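Local atomic coordinates of peptidoglycan-N-acetylmuramic acid deacetylase PdaC (PDB entry 6H8N), a protein that removes acetyl groups from N-acetylmuramic acid residues of peptidoglycan, which confers resistance to lysozyme, and also deacetylates short chitin oligomers. Residues Phe41-Gly45 / Ser46-Tyr50; Ser71-Leu75 / Thr76-Val80; Gln91-Ile94 / Glu95-Gly99; Ala166-Ala169 / Asp170-Lys174. The protein carries 1 engineered substitution. One frame throughout, in Å; residues are numbered along the deposited sequence.

Interaction 1 (Phe41-Gly45 / Ser46-Tyr50)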
loop_
_atom_site.group_PDB
_atom_site.type_symbol
_atom_site.label_atom_id
_atom_site.label_comp_id
_atom_site.label_asym_id
_atom_site.label_seq_id
_atom_site.Cartn_x
_atom_site.Cartn_y
_atom_site.Cartn_z
ATOM N N PHE A 41 1.867 2.043 2.498
ATOM C CA PHE A 41 2.789 2.722 1.594
ATOM C C PHE A 41 3.873 1.737 1.200
ATOM O O PHE A 41 4.617 1.254 2.065
ATOM C CB PHE A 41 3.389 3.948 2.283
ATOM C CG PHE A 41 2.384 5.023 2.556
ATOM C CD1 PHE A 41 1.575 4.977 3.673
ATOM C CD2 PHE A 41 2.212 6.072 1.651
ATOM C CE1 PHE A 41 0.606 5.969 3.893
ATOM C CE2 PHE A 41 1.247 7.047 1.860
ATOM C CZ PHE A 41 0.457 7.003 2.991
ATOM N N PHE A 42 3.962 1.444 -0.095
ATOM C CA PHE A 42 4.987 0.569 -0.646
ATOM C C PHE A 42 6.087 1.472 -1.173
ATOM O O PHE A 42 5.932 2.143 -2.202
ATOM C CB PHE A 42 4.371 -0.338 -1.704
ATOM C CG PHE A 42 3.471 -1.377 -1.109
ATOM C CD1 PHE A 42 3.996 -2.569 -0.662
ATOM C CD2 PHE A 42 2.105 -1.134 -0.930
ATOM C CE1 PHE A 42 3.184 -3.529 -0.067
ATOM C CE2 PHE A 42 1.290 -2.095 -0.340
ATOM C CZ PHE A 42 1.836 -3.296 0.072
ATOM N N VAL A 43 7.178 1.510 -0.434
ATOM C CA VAL A 43 8.206 2.543 -0.566
ATOM C C VAL A 43 9.411 2.009 -1.325
ATOM O O VAL A 43 9.780 0.828 -1.238
ATOM C CB VAL A 43 8.635 3.114 0.811
ATOM C CG1 VAL A 43 7.442 3.760 1.519
ATOM C CG2 VAL A 43 9.269 2.055 1.678
ATOM N N LEU A 44 10.048 2.925 -2.054
ATOM C CA LEU A 44 11.316 2.671 -2.718
ATOM C C LEU A 44 12.455 2.932 -1.745
ATOM O O LEU A 44 12.507 3.990 -1.121
ATOM C CB LEU A 44 11.463 3.583 -3.933
ATOM C CG LEU A 44 10.651 3.132 -5.135
ATOM C CD1 LEU A 44 10.634 4.218 -6.188
ATOM C CD2 LEU A 44 11.196 1.864 -5.748
ATOM N N GLY A 45 13.373 1.974 -1.625
ATOM C CA GLY A 45 14.497 2.161 -0.723
ATOM C C GLY A 45 15.290 3.424 -1.011
ATOM O O GLY A 45 15.706 4.125 -0.094
ATOM N N SER A 46 15.517 3.731 -2.292
ATOM C CA SER A 46 16.264 4.949 -2.624
ATOM C C SER A 46 15.575 6.198 -2.079
ATOM O O SER A 46 16.230 7.135 -1.604
ATOM C CB SER A 46 16.461 5.035 -4.135
ATOM O OG SER A 46 15.225 5.078 -4.825
ATOM N N ARG A 47 14.245 6.244 -2.138
ATOM C CA ARG A 47 13.505 7.397 -1.634
ATOM C C ARG A 47 13.420 7.431 -0.115
ATOM O O ARG A 47 13.403 8.516 0.473
ATOM C CB ARG A 47 12.104 7.464 -2.252
ATOM C CG ARG A 47 12.132 8.107 -3.630
ATOM C CD ARG A 47 10.746 8.307 -4.230
ATOM N NE ARG A 47 10.801 9.193 -5.375
ATOM C CZ ARG A 47 10.707 10.513 -5.320
ATOM N NH1 ARG A 47 10.474 11.136 -4.192
ATOM N NH2 ARG A 47 10.791 11.221 -6.441
ATOM N N VAL A 48 13.347 6.273 0.546
ATOM C CA VAL A 48 13.479 6.242 1.996
ATOM C C VAL A 48 14.801 6.876 2.411
ATOM O O VAL A 48 14.858 7.644 3.373
ATOM C CB VAL A 48 13.333 4.799 2.520
ATOM C CG1 VAL A 48 13.685 4.721 3.975
ATOM C CG2 VAL A 48 11.940 4.286 2.277
ATOM N N GLN A 49 15.877 6.557 1.690
ATOM C CA GLN A 49 17.186 7.113 2.009
ATOM C C GLN A 49 17.188 8.626 1.846
ATOM O O GLN A 49 17.764 9.339 2.670
ATOM C CB GLN A 49 18.250 6.465 1.126
ATOM C CG GLN A 49 19.684 6.826 1.504
ATOM C CD GLN A 49 20.681 5.954 0.776
ATOM O OE1 GLN A 49 21.434 5.192 1.403
ATOM N NE2 GLN A 49 20.669 6.013 -0.538
ATOM N N TYR A 50 16.515 9.140 0.815
ATOM C CA TYR A 50 16.430 10.581 0.617
ATOM C C TYR A 50 15.551 11.262 1.652
ATOM O O TYR A 50 15.804 12.424 2.010
ATOM C CB TYR A 50 15.850 10.886 -0.766
ATOM C CG TYR A 50 16.796 10.702 -1.948
ATOM C CD1 TYR A 50 18.061 11.241 -1.958
ATOM C CD2 TYR A 50 16.402 9.959 -3.065
ATOM C CE1 TYR A 50 18.910 11.078 -3.068
ATOM C CE2 TYR A 50 17.241 9.782 -4.160
ATOM C CZ TYR A 50 18.497 10.346 -4.152
ATOM O OH TYR A 50 19.350 10.193 -5.234
#
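Val43 and Val48 meet through one methyl each, CG2 of the first lying 3.5 Å from CG2 of the second, where the chain turns from the end of a strand into a short helix. The two branched side chains slant across one another. Val48 has CG1 anti to its backbone N (chi1 171°), which puts CG2 on the side of Val43 and also 3.5 Å from the carbonyl oxygen Leu44 O. That oxygen accepts the first bond of the helix, from Val48 N at 2.9 Å, with the donor nearly in line with the C=O bond. The next bond, Gln49 N to Gly45 O, is 3.0 Å long. Leu44 therefore stands at the N-cap, though its side chain is apolar and does no capping; it lies instead against His68 and His72 of the zinc site. Gly45, with no side chain to place, suits a buried first turn close beside the helix at 80-98. The hydroxyl of Ser46 bonds to the carbonyl of Trp70, while the extended Arg47 carries NH1 to Pro20 O and Asn21 OD1, so both polar ends tie the new helix to other loops. Beyond these, Val43 hydrogen-bonds through its backbone to Gly66 in the parallel sheet, and Val48 packs between helices 80-98 and 52-60, touching Ile93 and Ile97 of the one and Leu55 of the other.

Interaction 2 (Ser71-Leu75 / Thr76-Val80). With ZN (zinc ion), chain C; PO4 (phosphate ion), chain E.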
loop_
_atom_site.group_PDB
_atom_site.type_symbol
_atom_site.label_atom_id
_atom_site.label_comp_id
_atom_site.label_asym_id
_atom_site.label_seq_id
_atom_site.Cartn_x
_atom_site.Cartn_y
_atom_site.Cartn_z
ATOM N N SER A 71 15.235 0.604 -6.460
ATOM C CA SER A 71 15.261 1.554 -7.573
ATOM C C SER A 71 14.263 1.205 -8.676
ATOM O O SER A 71 14.367 1.742 -9.787
ATOM C CB SER A 71 16.680 1.662 -8.148
ATOM O OG SER A 71 17.119 0.394 -8.569
ATOM N N HIS A 72 13.293 0.345 -8.399
ATOM C CA HIS A 72 12.138 0.104 -9.281
ATOM C C HIS A 72 12.468 -0.640 -10.576
ATOM O O HIS A 72 11.784 -0.410 -11.575
ATOM C CB HIS A 72 11.414 1.419 -9.640
ATOM C CG HIS A 72 9.924 1.279 -9.762
ATOM N ND1 HIS A 72 9.305 0.810 -10.898
ATOM C CD2 HIS A 72 8.932 1.551 -8.881
ATOM C CE1 HIS A 72 8.000 0.772 -10.703
ATOM N NE2 HIS A 72 7.744 1.226 -9.489
ATOM N N PRO A 73 13.432 -1.559 -10.616
ATOM C CA PRO A 73 13.563 -2.401 -11.804
ATOM C C PRO A 73 12.436 -3.416 -11.850
ATOM O O PRO A 73 11.833 -3.769 -10.835
ATOM C CB PRO A 73 14.901 -3.110 -11.580
ATOM C CG PRO A 73 14.947 -3.293 -10.092
ATOM C CD PRO A 73 14.308 -2.036 -9.524
ATOM N N LEU A 74 12.169 -3.933 -13.046
ATOM C CA LEU A 74 11.386 -5.149 -13.166
ATOM C C LEU A 74 12.236 -6.302 -12.647
ATOM O O LEU A 74 13.278 -6.629 -13.236
ATOM C CB LEU A 74 10.977 -5.363 -14.624
ATOM C CG LEU A 74 10.200 -6.639 -14.929
ATOM C CD1 LEU A 74 8.926 -6.766 -14.073
ATOM C CD2 LEU A 74 9.834 -6.661 -16.422
ATOM N N LEU A 75 11.813 -6.913 -11.538
ATOM C CA LEU A 75 12.692 -7.841 -10.829
ATOM C C LEU A 75 12.949 -9.106 -11.635
ATOM O O LEU A 75 13.984 -9.760 -11.446
ATOM C CB LEU A 75 12.107 -8.199 -9.464
ATOM C CG LEU A 75 12.049 -7.048 -8.453
ATOM C CD1 LEU A 75 11.264 -7.489 -7.228
ATOM C CD2 LEU A 75 13.425 -6.566 -8.079
ATOM N N THR A 76 12.026 -9.468 -12.522
ATOM C CA THR A 76 12.192 -10.636 -13.377
ATOM C C THR A 76 13.198 -10.397 -14.500
ATOM O O THR A 76 13.565 -11.366 -15.175
ATOM C CB THR A 76 10.832 -11.032 -13.953
ATOM O OG1 THR A 76 10.259 -9.908 -14.619
ATOM C CG2 THR A 76 9.894 -11.497 -12.847
ATOM N N ARG A 77 13.637 -9.156 -14.731
ATOM C CA ARG A 77 14.729 -8.881 -15.666
ATOM C C ARG A 77 16.096 -9.087 -15.031
ATOM O O ARG A 77 17.103 -9.053 -15.747
ATOM C CB ARG A 77 14.685 -7.430 -16.178
ATOM C CG ARG A 77 13.446 -7.008 -16.977
ATOM C CD ARG A 77 13.716 -6.780 -18.459
ATOM N NE ARG A 77 14.885 -5.945 -18.756
ATOM C CZ ARG A 77 14.853 -4.686 -19.194
ATOM N NH1 ARG A 77 13.710 -4.051 -19.404
ATOM N NH2 ARG A 77 15.991 -4.046 -19.436
ATOM N N LEU A 78 16.155 -9.264 -13.714
ATOM C CA LEU A 78 17.399 -9.408 -12.975
ATOM C C LEU A 78 17.665 -10.874 -12.651
ATOM O O LEU A 78 16.778 -11.719 -12.708
ATOM C CB LEU A 78 17.310 -8.612 -11.667
ATOM C CG LEU A 78 16.941 -7.134 -11.778
ATOM C CD1 LEU A 78 16.887 -6.488 -10.391
ATOM C CD2 LEU A 78 17.901 -6.377 -12.666
ATOM N N SER A 79 18.911 -11.162 -12.274
ATOM C CA SER A 79 19.196 -12.432 -11.630
ATOM C C SER A 79 18.533 -12.464 -10.261
ATOM O O SER A 79 18.181 -11.424 -9.689
ATOM C CB SER A 79 20.698 -12.606 -11.431
ATOM O OG SER A 79 21.159 -11.747 -10.402
ATOM N N VAL A 80 18.348 -13.673 -9.741
ATOM C CA VAL A 80 17.749 -13.818 -8.421
ATOM C C VAL A 80 18.582 -13.073 -7.394
ATOM O O VAL A 80 18.042 -12.375 -6.526
ATOM C CB VAL A 80 17.573 -15.307 -8.073
ATOM C CG1 VAL A 80 17.083 -15.478 -6.646
ATOM C CG2 VAL A 80 16.600 -15.949 -9.051
HETATM ZN ZN ZN C . 6.058 1.430 -8.404
HETATM P P PO4 E . 24.814 -11.438 -10.080
HETATM O O1 PO4 E . 23.578 -12.135 -10.602
HETATM O O2 PO4 E . 25.312 -10.444 -11.101
HETATM O O3 PO4 E . 24.493 -10.714 -8.788
HETATM O O4 PO4 E . 25.869 -12.491 -9.803
HETATM O O HOH W 1 14.923 -12.335 -10.788
#
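Pro73 and Leu78 form the apolar side of this tight turn: Leu78 CD1 sits 3.7 Å from Pro73 CG, the two side chains crossing at about a right angle. The same methyl is 4.2 Å from Leu75 CD2, a looser contact at a slant. On another side of the turn Leu74 has its CG anti to the backbone N (chi1 177°), which swings the isobutyl group over its followers. Thr76 OG1 comes within 3.3 Å of Leu74 CG, and Arg77 CG within 3.7 Å of Leu74 CD2, so the aliphatic root of the arginine does the touching while its bent chain carries the charge away.

Metal binding belongs to His72, whose NE2 lies 2.0 Å from the zinc ion. With Asp18 and His68 it forms the Asp-His-His site of the NodB-type deacetylases, whose catalytic domain is the C-terminal part of the protein, the part this chain represents. The imidazole meets Tyr109 edge-to-face.

Two backbone hydrogen bonds of i to i+3 type close the turn, Arg77 N to Leu74 O and Leu78 N to Leu75 O. Both donors stand well above the carbonyl planes, consistent with the tight winding of a 3-10 turn. A water donates to Leu75 O and Leu78 O together, joining the end of the turn to the chain leaving it. Ser79 then serves as N-cap of helix 80-98, its OG bonded to Glu82 N; Ser79 OG also donates a very short bond, 2.5 Å, to O1 of a phosphate ion, probably from the crystallisation liquor.

Interaction 3 (Gln91-Ile94 / Glu95-Gly99)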
loop_
_atom_site.group_PDB
_atom_site.type_symbol
_atom_site.label_atom_id
_atom_site.label_comp_id
_atom_site.label_asym_id
_atom_site.label_seq_id
_atom_site.Cartn_x
_atom_site.Cartn_y
_atom_site.Cartn_z
ATOM N N GLN A 91 14.844 -3.385 2.757
ATOM C CA GLN A 91 14.642 -3.768 4.158
ATOM C C GLN A 91 15.678 -3.087 5.037
ATOM O O GLN A 91 15.356 -2.546 6.102
ATOM C CB GLN A 91 14.750 -5.286 4.346
ATOM C CG GLN A 91 13.709 -6.120 3.661
ATOM C CD GLN A 91 12.318 -5.912 4.177
ATOM O OE1 GLN A 91 11.569 -5.072 3.671
ATOM N NE2 GLN A 91 11.940 -6.672 5.191
ATOM N N ASP A 92 16.933 -3.074 4.583
ATOM C CA ASP A 92 18.019 -2.574 5.413
ATOM C C ASP A 92 17.888 -1.081 5.685
ATOM O O ASP A 92 18.095 -0.642 6.821
ATOM C CB ASP A 92 19.378 -2.882 4.764
ATOM C CG ASP A 92 19.724 -4.357 4.778
ATOM O OD1 ASP A 92 19.062 -5.133 5.495
ATOM O OD2 ASP A 92 20.686 -4.740 4.064
ATOM N N ILE A 93 17.550 -0.273 4.675
ATOM C CA ILE A 93 17.451 1.165 4.926
ATOM C C ILE A 93 16.266 1.464 5.840
ATOM O O ILE A 93 16.344 2.326 6.726
ATOM C CB ILE A 93 17.432 1.994 3.623
ATOM C CG1 ILE A 93 17.602 3.491 3.903
ATOM C CG2 ILE A 93 16.129 1.795 2.836
ATOM C CD1 ILE A 93 18.961 3.872 4.484
ATOM N N ILE A 94 15.149 0.759 5.643
ATOM C CA ILE A 94 13.994 0.971 6.508
ATOM C C ILE A 94 14.352 0.619 7.948
ATOM O O ILE A 94 14.029 1.360 8.882
ATOM C CB ILE A 94 12.790 0.181 5.989
ATOM C CG1 ILE A 94 12.345 0.748 4.642
ATOM C CG2 ILE A 94 11.643 0.166 7.015
ATOM C CD1 ILE A 94 11.369 -0.142 3.905
ATOM N N GLU A 95 15.063 -0.497 8.147
ATOM C CA GLU A 95 15.482 -0.899 9.490
ATOM C C GLU A 95 16.430 0.122 10.111
ATOM O O GLU A 95 16.306 0.461 11.296
ATOM C CB GLU A 95 16.146 -2.273 9.401
ATOM C CG GLU A 95 17.027 -2.679 10.588
ATOM C CD GLU A 95 16.254 -2.943 11.857
ATOM O OE1 GLU A 95 16.916 -3.188 12.890
ATOM O OE2 GLU A 95 15.015 -2.926 11.837
ATOM N N LYS A 96 17.378 0.629 9.327
ATOM C CA LYS A 96 18.376 1.570 9.830
ATOM C C LYS A 96 17.755 2.876 10.298
ATOM O O LYS A 96 18.269 3.512 11.226
ATOM C CB LYS A 96 19.395 1.845 8.725
ATOM C CG LYS A 96 20.580 2.696 9.092
ATOM C CD LYS A 96 21.629 2.613 7.982
ATOM C CE LYS A 96 21.747 3.915 7.219
ATOM N NZ LYS A 96 22.382 4.969 8.056
ATOM N N ILE A 97 16.686 3.316 9.649
ATOM C CA ILE A 97 16.036 4.572 9.996
ATOM C C ILE A 97 15.032 4.401 11.124
ATOM O O ILE A 97 14.871 5.302 11.947
ATOM C CB ILE A 97 15.369 5.162 8.741
ATOM C CG1 ILE A 97 16.439 5.591 7.735
ATOM C CG2 ILE A 97 14.431 6.317 9.105
ATOM C CD1 ILE A 97 15.900 5.796 6.360
ATOM N N SER A 98 14.328 3.272 11.149
ATOM C CA SER A 98 13.114 3.141 11.947
ATOM C C SER A 98 13.064 1.917 12.844
ATOM O O SER A 98 12.178 1.856 13.703
ATOM C CB SER A 98 11.885 3.100 11.020
ATOM O OG SER A 98 11.794 1.862 10.337
ATOM N N GLY A 99 13.924 0.923 12.646
ATOM C CA GLY A 99 13.797 -0.316 13.390
ATOM C C GLY A 99 12.622 -1.177 12.994
ATOM O O GLY A 99 12.340 -2.168 13.677
#
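Gln91 O receives the amide of Glu95 at 2.9 Å, the first of the regular i to i+4 bonds in the last turns of helix 80-98. The side-chain amide of Gln91 bonds to Asn67 and to the carbonyl of Pro102, two partners that use both ends of the group. Asp92, an exposed acidic residue, takes up the next bond through its backbone, from Lys96 N. With Ile93 the contact becomes one of side chains: its CD1 is 3.9 Å from Lys96 CE, where the bent lysine passes its CE at a slant, and its CG1 is 3.8 Å from Ile97 CD1, one turn on, a tentative contact because Ile97 has a second conformer. This is the i to i+4 ridge of an amphipathic helix, Ile93 meeting helix 45-50 and Ile97 both that helix and helix 52-60, with charged residues exposed. Ile94, on the buried side, touches Pro102 with its side chain, while its carbonyl lies in the last turn of the helix. Ile94 O is gripped by both Ser98 N, at 3.0 Å, and Ser98 OG, at 2.7 Å; the hydroxyl approaches from above the carbonyl plane, the amide from much nearer to it. Ser98 OG can do this because it sits between its own backbone N and carbonyl carbon (chi1 73°), folded back over the preceding turn, and it also meets Tyr100 N. Gly99 then leaves the helix with a positive phi of 71°, a conformation easy for glycine.

Interaction 4 (Ala166-Ala169 / Asp170-Lys174)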
loop_
_atom_site.group_PDB
_atom_site.type_symbol
_atom_site.label_atom_id
_atom_site.label_comp_id
_atom_site.label_asym_id
_atom_site.label_seq_id
_atom_site.Cartn_x
_atom_site.Cartn_y
_atom_site.Cartn_z
ATOM N N ALA A 166 -2.080 12.820 -5.449
ATOM C CA ALA A 166 -2.335 13.254 -4.082
ATOM C C ALA A 166 -3.672 13.972 -3.986
ATOM O O ALA A 166 -4.442 13.763 -3.044
ATOM C CB ALA A 166 -1.202 14.147 -3.591
ATOM N N ASP A 167 -3.958 14.847 -4.943
ATOM C CA ASP A 167 -5.250 15.533 -4.944
ATOM C C ASP A 167 -6.401 14.545 -5.086
ATOM O O ASP A 167 -7.400 14.632 -4.366
ATOM C CB ASP A 167 -5.297 16.588 -6.055
ATOM C CG ASP A 167 -4.390 17.773 -5.772
ATOM O OD1 ASP A 167 -4.015 18.008 -4.605
ATOM O OD2 ASP A 167 -4.061 18.495 -6.742
ATOM N N ALA A 168 -6.274 13.589 -6.004
ATOM C CA ALA A 168 -7.292 12.557 -6.145
ATOM C C ALA A 168 -7.446 11.760 -4.859
ATOM O O ALA A 168 -8.569 11.450 -4.448
ATOM C CB ALA A 168 -6.958 11.636 -7.318
ATOM N N ALA A 169 -6.324 11.404 -4.227
ATOM C CA ALA A 169 -6.387 10.608 -3.005
ATOM C C ALA A 169 -7.156 11.329 -1.910
ATOM O O ALA A 169 -7.895 10.693 -1.155
ATOM C CB ALA A 169 -4.978 10.262 -2.521
ATOM N N ASP A 170 -6.983 12.646 -1.778
ATOM C CA ASP A 170 -7.760 13.367 -0.768
ATOM C C ASP A 170 -9.251 13.203 -0.999
ATOM O O ASP A 170 -10.008 12.936 -0.057
ATOM C CB ASP A 170 -7.399 14.849 -0.758
ATOM C CG ASP A 170 -8.198 15.622 0.286
ATOM O OD1 ASP A 170 -7.889 15.518 1.486
ATOM O OD2 ASP A 170 -9.178 16.316 -0.086
ATOM N N GLU A 171 -9.698 13.388 -2.243
ATOM C CA GLU A 171 -11.112 13.268 -2.560
ATOM C C GLU A 171 -11.600 11.835 -2.378
ATOM O O GLU A 171 -12.710 11.612 -1.880
ATOM C CB GLU A 171 -11.366 13.780 -3.982
ATOM C CG GLU A 171 -12.807 13.675 -4.401
ATOM C CD GLU A 171 -13.157 14.441 -5.646
ATOM O OE1 GLU A 171 -12.322 15.206 -6.146
ATOM O OE2 GLU A 171 -14.289 14.241 -6.118
ATOM N N ILE A 172 -10.787 10.848 -2.770
ATOM C CA ILE A 172 -11.150 9.442 -2.584
ATOM C C ILE A 172 -11.296 9.120 -1.104
ATOM O O ILE A 172 -12.241 8.449 -0.688
ATOM C CB ILE A 172 -10.118 8.540 -3.282
ATOM C CG1 ILE A 172 -10.258 8.653 -4.809
ATOM C CG2 ILE A 172 -10.221 7.096 -2.802
ATOM C CD1 ILE A 172 -9.019 8.233 -5.533
ATOM N N ILE A 173 -10.339 9.564 -0.301
ATOM C CA ILE A 173 -10.400 9.323 1.140
ATOM C C ILE A 173 -11.672 9.926 1.722
ATOM O O ILE A 173 -12.387 9.290 2.504
ATOM C CB ILE A 173 -9.139 9.870 1.818
ATOM C CG1 ILE A 173 -7.922 9.003 1.455
ATOM C CG2 ILE A 173 -9.330 9.951 3.348
ATOM C CD1 ILE A 173 -6.591 9.676 1.699
ATOM N N LYS A 174 -11.990 11.161 1.334
ATOM C CA LYS A 174 -13.208 11.800 1.832
ATOM C C LYS A 174 -14.453 11.025 1.414
ATOM O O LYS A 174 -15.339 10.749 2.235
ATOM C CB LYS A 174 -13.299 13.225 1.323
ATOM C CG LYS A 174 -14.533 13.945 1.858
ATOM C CD LYS A 174 -14.706 15.325 1.259
ATOM C CE LYS A 174 -15.789 16.124 1.985
ATOM N NZ LYS A 174 -15.412 16.407 3.407
#
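Ile172 and Ile173 lay their longer branches back over the carbonyl oxygens one turn before them. Ile172 CG1 is 3.3 Å from Ala168 O, and Ile173 CG1 is 3.1 Å from Ala169 O. Each isoleucine has CG1 anti to its own carbonyl carbon (chi1 -71° in both), the setting that sends this branch toward the N-terminal end of the helix. Between side chains the touch is slight, Ala168 CB standing 4.4 Å from Ile172 CD1; alanine's short side chain suits a helix face pressed close to its neighbours.

The backbone supplies most of the bonding. Ile172 N to Ala168 O and Ile173 N to Ala169 O are both 2.8 Å and nearly straight, and Asp170 N reaches Ala166 O at 3.1 Å. The bond from Glu171 N to Asp167 O, at 3.4 Å, is long and weak.

The charged side chains have partners beyond the turn. Asp167 pairs with Arg163 and Gln27, Asp170 OD1 is hydrogen-bonded to the hydroxyl of Ser31, and Glu171 forms a salt bridge with Lys175.

Apolar residues fill the other faces: Ala168 and Ile172 pack on helix 139-149, Ala169 meets Phe16, and Ile173 lies on Leu14 and on helix 22-35. Helix 163-178 thus runs against strand 11-17 between two flanking helices, the layering of helices around a parallel sheet expected of the (beta/alpha)-barrel-like NodB deacetylase fold, and it follows, after a short loop, the strand that ends in His159, the probable proton donor.

Interactions 1 and 3 are the most intimate pair, with centres about 10 Å apart: Val43 CG2 comes within 3.8 Å of Ile94 CD1, and Val48 CG1 within 4.0 Å of Ile93 CG2, so the end of strand 40-43 and helix 45-50 both pack on helix 80-98. Interaction 1 also reaches interaction 2, Leu44 CD2 lying 3.7 Å from the backbone N of the zinc ligand His72. Interaction 2 leads into the helix that interaction 3 closes, yet their nearest atoms are about 9 Å apart. Interaction 4 stands on the other side of the chain's centre from interaction 2, centres about 31 Å apart, with the side chain of Ala168 about 7 Å from that of Asp133, which probably raises the pKa of the catalytic histidine.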